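Local coordinates for protein ketol-acid reductoisomerase (uncultured archaeon GZfos26G2, PDB 4XDY) that rearranges (S)-2-acetolactate by a magnesium-dependent methyl migration and reduces the product with NADH in branched-chain amino acid biosynthesis, at residues Arg15-Gly23 with Ala74-Leu85. Sequence-based numbering, arbitrary orientation.
Sequences RDKTIAVMG and AAEKGDVVHILL. With NAI (1,4-dihydronicotinamide adenine dinucleotide), chain E.
With CG beside its backbone N (chi1 -45°) and a second bend at chi2, M22 carries its thioether onto the last turn of helix 71-77, where CE packs 3.6 Å from A75 CB and equally near V81 CG1, while SD rests against A74 CB. On the same side of the sheet A20 CB sits 3.3 Å from the carbonyl O of A74. On the other, I19 CD1 lies alongside V80, 3.6 Å from its CB, and V21 CG1 meets L84 CD1. Strands 18-22 and 80-83 run parallel as neighbours in the Rossmann sheet, laddered by A20 N to V80 O, H82 N to A20 O and M22 N to H82 O. At the start of the ladder D79 OD2 takes the N-H of T18 on its anti lone pair (2.8 Å, nearly straight at 174°), and T18 O accepts from both D79 N and V80 N. Replacing D79 with an alanine would remove the carboxylate and is likely to leave the T18 amide without this acceptor. A water joins K17 NZ to D79 O. Beyond M22 O, which receives L84 N at 2.8 Å, the strands open onto the NADH pocket: L85 CD2 lies 3.5 Å from O4B of NAI, and G23, also lining it, probably opens the glycine-rich turn.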
loop_
_atom_site.group_PDB
_atom_site.type_symbol
_atom_site.label_atom_id
_atom_site.label_comp_id
_atom_site.label_asym_id
_atom_site.label_seq_id
_atom_site.Cartn_x
_atom_site.Cartn_y
_atom_site.Cartn_z
ATOM N N ARG A 15 -10.876 -32.665 -11.496
ATOM C CA ARG A 15 -12.209 -33.299 -11.654
ATOM C C ARG A 15 -12.443 -34.527 -10.775
ATOM O O ARG A 15 -13.461 -34.680 -10.191
ATOM C CB ARG A 15 -12.441 -33.691 -13.131
ATOM N N ASP A 16 -11.544 -35.447 -10.657
ATOM C CA ASP A 16 -11.899 -36.577 -9.768
ATOM C C ASP A 16 -10.855 -36.649 -8.643
ATOM O O ASP A 16 -10.341 -37.718 -8.283
ATOM C CB ASP A 16 -11.952 -37.857 -10.572
ATOM C CG ASP A 16 -10.898 -37.869 -11.637
ATOM O OD1 ASP A 16 -9.818 -37.270 -11.380
ATOM O OD2 ASP A 16 -11.164 -38.393 -12.736
ATOM N N LYS A 17 -10.511 -35.491 -8.098
ATOM C CA LYS A 17 -9.614 -35.520 -6.974
ATOM C C LYS A 17 -10.289 -34.749 -5.841
ATOM O O LYS A 17 -11.001 -33.773 -6.072
ATOM C CB LYS A 17 -8.261 -34.941 -7.357
ATOM C CG LYS A 17 -7.376 -36.010 -7.933
ATOM C CD LYS A 17 -6.092 -35.472 -8.451
ATOM C CE LYS A 17 -5.320 -36.563 -9.172
ATOM N NZ LYS A 17 -4.633 -37.518 -8.288
ATOM N N THR A 18 -10.065 -35.252 -4.647
ATOM C CA THR A 18 -10.452 -34.562 -3.423
ATOM C C THR A 18 -9.181 -33.924 -2.802
ATOM O O THR A 18 -8.135 -34.589 -2.660
ATOM C CB THR A 18 -11.047 -35.590 -2.461
ATOM O OG1 THR A 18 -12.275 -36.050 -3.050
ATOM C CG2 THR A 18 -11.322 -34.965 -1.079
ATOM N N ILE A 19 -9.335 -32.673 -2.454
ATOM C CA ILE A 19 -8.276 -31.920 -1.751
ATOM C C ILE A 19 -8.661 -31.825 -0.267
ATOM O O ILE A 19 -9.740 -31.238 0.068
ATOM C CB ILE A 19 -8.162 -30.462 -2.265
ATOM C CG1 ILE A 19 -8.228 -30.333 -3.799
ATOM C CG2 ILE A 19 -6.939 -29.756 -1.577
ATOM C CD1 ILE A 19 -7.169 -31.080 -4.460
ATOM N N ALA A 20 -7.806 -32.362 0.573
ATOM C CA ALA A 20 -7.916 -32.214 2.024
ATOM C C ALA A 20 -7.095 -31.001 2.448
ATOM O O ALA A 20 -5.877 -31.035 2.366
ATOM C CB ALA A 20 -7.416 -33.445 2.720
ATOM N N VAL A 21 -7.786 -29.953 2.836
ATOM C CA VAL A 21 -7.119 -28.702 3.302
ATOM C C VAL A 21 -6.972 -28.791 4.804
ATOM O O VAL A 21 -7.989 -28.793 5.507
ATOM C CB VAL A 21 -7.887 -27.465 2.881
ATOM C CG1 VAL A 21 -7.310 -26.203 3.548
ATOM C CG2 VAL A 21 -7.885 -27.311 1.348
ATOM N N MET A 22 -5.724 -28.912 5.269
ATOM C CA MET A 22 -5.406 -28.979 6.680
ATOM C C MET A 22 -5.180 -27.563 7.244
ATOM O O MET A 22 -4.216 -26.915 6.896
ATOM C CB MET A 22 -4.200 -29.831 6.931
ATOM C CG MET A 22 -4.155 -31.178 6.173
ATOM S SD MET A 22 -5.639 -32.124 6.592
ATOM C CE MET A 22 -5.033 -33.751 6.167
ATOM N N GLY A 23 -6.002 -27.165 8.196
ATOM C CA GLY A 23 -5.995 -25.790 8.728
ATOM C C GLY A 23 -6.870 -24.843 8.026
ATOM O O GLY A 23 -6.615 -24.511 6.878
ATOM N N ALA A 74 -9.154 -36.648 7.507
ATOM C CA ALA A 74 -9.068 -35.820 6.326
ATOM C C ALA A 74 -7.938 -36.271 5.416
ATOM O O ALA A 74 -8.098 -36.277 4.192
ATOM C CB ALA A 74 -8.893 -34.353 6.723
ATOM N N ALA A 75 -6.823 -36.670 5.987
ATOM C CA ALA A 75 -5.674 -37.083 5.225
ATOM C C ALA A 75 -5.980 -38.398 4.482
ATOM O O ALA A 75 -5.500 -38.634 3.400
ATOM C CB ALA A 75 -4.508 -37.325 6.093
ATOM N N GLU A 76 -6.732 -39.253 5.147
ATOM C CA GLU A 76 -7.204 -40.516 4.555
ATOM C C GLU A 76 -8.033 -40.249 3.315
ATOM O O GLU A 76 -7.820 -40.862 2.286
ATOM C CB GLU A 76 -8.017 -41.312 5.619
ATOM C CG GLU A 76 -8.213 -42.771 5.260
ATOM C CD GLU A 76 -8.558 -43.655 6.457
ATOM O OE1 GLU A 76 -8.656 -43.182 7.630
ATOM O OE2 GLU A 76 -8.710 -44.855 6.193
ATOM N N LYS A 77 -8.898 -39.266 3.360
ATOM C CA LYS A 77 -9.793 -39.016 2.328
ATOM C C LYS A 77 -9.182 -38.200 1.160
ATOM O O LYS A 77 -9.661 -38.208 0.032
ATOM C CB LYS A 77 -10.951 -38.280 2.973
ATOM C CG LYS A 77 -12.030 -37.951 2.006
ATOM C CD LYS A 77 -13.414 -37.854 2.626
ATOM C CE LYS A 77 -14.356 -37.447 1.476
ATOM N NZ LYS A 77 -15.776 -37.583 1.837
ATOM N N GLY A 78 -8.159 -37.401 1.438
ATOM C CA GLY A 78 -7.676 -36.529 0.385
ATOM C C GLY A 78 -6.746 -37.262 -0.583
ATOM O O GLY A 78 -5.851 -37.973 -0.173
ATOM N N ASP A 79 -6.930 -36.967 -1.859
ATOM C CA ASP A 79 -5.937 -37.331 -2.864
ATOM C C ASP A 79 -4.745 -36.352 -2.809
ATOM O O ASP A 79 -3.621 -36.719 -3.125
ATOM C CB ASP A 79 -6.580 -37.249 -4.236
ATOM C CG ASP A 79 -7.747 -38.225 -4.377
ATOM O OD1 ASP A 79 -7.481 -39.387 -4.105
ATOM O OD2 ASP A 79 -8.900 -37.800 -4.610
ATOM N N VAL A 80 -5.075 -35.092 -2.484
ATOM C CA VAL A 80 -4.084 -34.039 -2.208
ATOM C C VAL A 80 -4.243 -33.667 -0.744
ATOM O O VAL A 80 -5.329 -33.374 -0.311
ATOM C CB VAL A 80 -4.259 -32.793 -3.110
ATOM C CG1 VAL A 80 -3.149 -31.771 -2.805
ATOM C CG2 VAL A 80 -4.172 -33.192 -4.569
ATOM N N VAL A 81 -3.141 -33.751 -0.002
ATOM C CA VAL A 81 -3.155 -33.394 1.422
ATOM C C VAL A 81 -2.391 -32.055 1.535
ATOM O O VAL A 81 -1.196 -32.036 1.356
ATOM C CB VAL A 81 -2.494 -34.455 2.269
ATOM C CG1 VAL A 81 -2.406 -34.024 3.739
ATOM C CG2 VAL A 81 -3.295 -35.771 2.203
ATOM N N HIS A 82 -3.157 -30.986 1.684
ATOM C CA HIS A 82 -2.611 -29.650 1.474
ATOM C C HIS A 82 -2.486 -28.977 2.848
ATOM O O HIS A 82 -3.515 -28.671 3.481
ATOM C CB HIS A 82 -3.547 -28.899 0.578
ATOM C CG HIS A 82 -3.099 -27.520 0.210
ATOM N ND1 HIS A 82 -1.789 -27.128 0.260
ATOM C CD2 HIS A 82 -3.780 -26.459 -0.276
ATOM C CE1 HIS A 82 -1.680 -25.886 -0.173
ATOM N NE2 HIS A 82 -2.868 -25.452 -0.483
ATOM N N ILE A 83 -1.243 -28.793 3.267
ATOM C CA ILE A 83 -0.894 -28.411 4.654
ATOM C C ILE A 83 -0.927 -26.887 4.731
ATOM O O ILE A 83 -0.024 -26.234 4.220
ATOM C CB ILE A 83 0.405 -29.043 5.095
ATOM C CG1 ILE A 83 0.224 -30.582 5.182
ATOM C CG2 ILE A 83 0.786 -28.567 6.507
ATOM C CD1 ILE A 83 1.470 -31.342 5.442
ATOM N N LEU A 84 -1.997 -26.365 5.339
ATOM C CA LEU A 84 -2.154 -24.914 5.562
ATOM C C LEU A 84 -2.289 -24.600 7.074
ATOM O O LEU A 84 -2.994 -23.711 7.464
ATOM C CB LEU A 84 -3.261 -24.335 4.713
ATOM C CG LEU A 84 -3.076 -24.383 3.199
ATOM C CD1 LEU A 84 -4.278 -23.880 2.425
ATOM C CD2 LEU A 84 -1.808 -23.644 2.779
ATOM N N LEU A 85 -1.498 -25.342 7.844
ATOM C CA LEU A 85 -1.299 -25.107 9.223
ATOM C C LEU A 85 -0.110 -24.132 9.410
ATOM O O LEU A 85 0.746 -24.030 8.564
ATOM C CB LEU A 85 -1.010 -26.430 9.913
ATOM C CG LEU A 85 -2.161 -27.433 9.936
ATOM C CD1 LEU A 85 -1.653 -28.840 10.189
ATOM C CD2 LEU A 85 -3.183 -27.078 10.970
HETATM P PA NAI E . -2.833 -20.056 10.429
HETATM O O1A NAI E . -1.836 -19.498 11.456
HETATM O O2A NAI E . -3.949 -19.226 9.965
HETATM O O5B NAI E . -3.231 -21.517 10.982
HETATM C C5B NAI E . -4.262 -22.292 10.307
HETATM C C4B NAI E . -5.146 -22.984 11.389
HETATM O O4B NAI E . -4.291 -23.932 12.018
HETATM C C3B NAI E . -5.703 -22.118 12.549
HETATM O O3B NAI E . -6.819 -21.384 12.045
HETATM C C2B NAI E . -6.000 -23.159 13.608
HETATM O O2B NAI E . -7.329 -23.644 13.402
HETATM C C1B NAI E . -4.952 -24.250 13.270
HETATM N N9A NAI E . -3.933 -24.334 14.302
HETATM C C8A NAI E . -3.280 -23.218 14.837
HETATM N N7A NAI E . -2.416 -23.625 15.758
HETATM C C5A NAI E . -2.534 -24.976 15.840
HETATM C C6A NAI E . -1.927 -26.013 16.654
HETATM N N6A NAI E . -1.013 -25.728 17.592
HETATM N N1A NAI E . -2.248 -27.316 16.440
HETATM C C2A NAI E . -3.182 -27.649 15.525
HETATM N N3A NAI E . -3.794 -26.784 14.735
HETATM C C4A NAI E . -3.520 -25.433 14.862
HETATM O O3 NAI E . -1.905 -20.521 9.095
HETATM P PN NAI E . -1.624 -19.514 7.800
HETATM O O1N NAI E . -1.053 -18.195 8.281
HETATM O O2N NAI E . -2.865 -19.519 7.011
HETATM O O5D NAI E . -0.388 -20.320 7.230
HETATM C C5D NAI E . -0.638 -21.563 6.491
HETATM C C4D NAI E . 0.541 -21.878 5.501
HETATM O O4D NAI E . 0.383 -20.880 4.472
HETATM C C3D NAI E . 1.942 -21.671 6.043
HETATM O O3D NAI E . 2.843 -22.608 5.440
HETATM C C2D NAI E . 2.343 -20.234 5.635
HETATM O O2D NAI E . 3.740 -19.956 5.564
HETATM C C1D NAI E . 1.654 -20.147 4.289
HETATM N N1N NAI E . 1.304 -18.828 3.750
HETATM C C2N NAI E . 0.535 -18.010 4.500
HETATM C C3N NAI E . 0.160 -16.797 4.040
HETATM C C7N NAI E . -0.740 -16.002 4.818
HETATM O O7N NAI E . -0.950 -16.078 6.068
HETATM N N7N NAI E . -1.564 -15.295 4.086
HETATM C C4N NAI E . 0.588 -16.403 2.714
HETATM C C5N NAI E . 1.206 -17.403 1.898
HETATM C C6N NAI E . 1.571 -18.580 2.471
HETATM O O HOH W 1 -3.027 -36.396 -6.202
#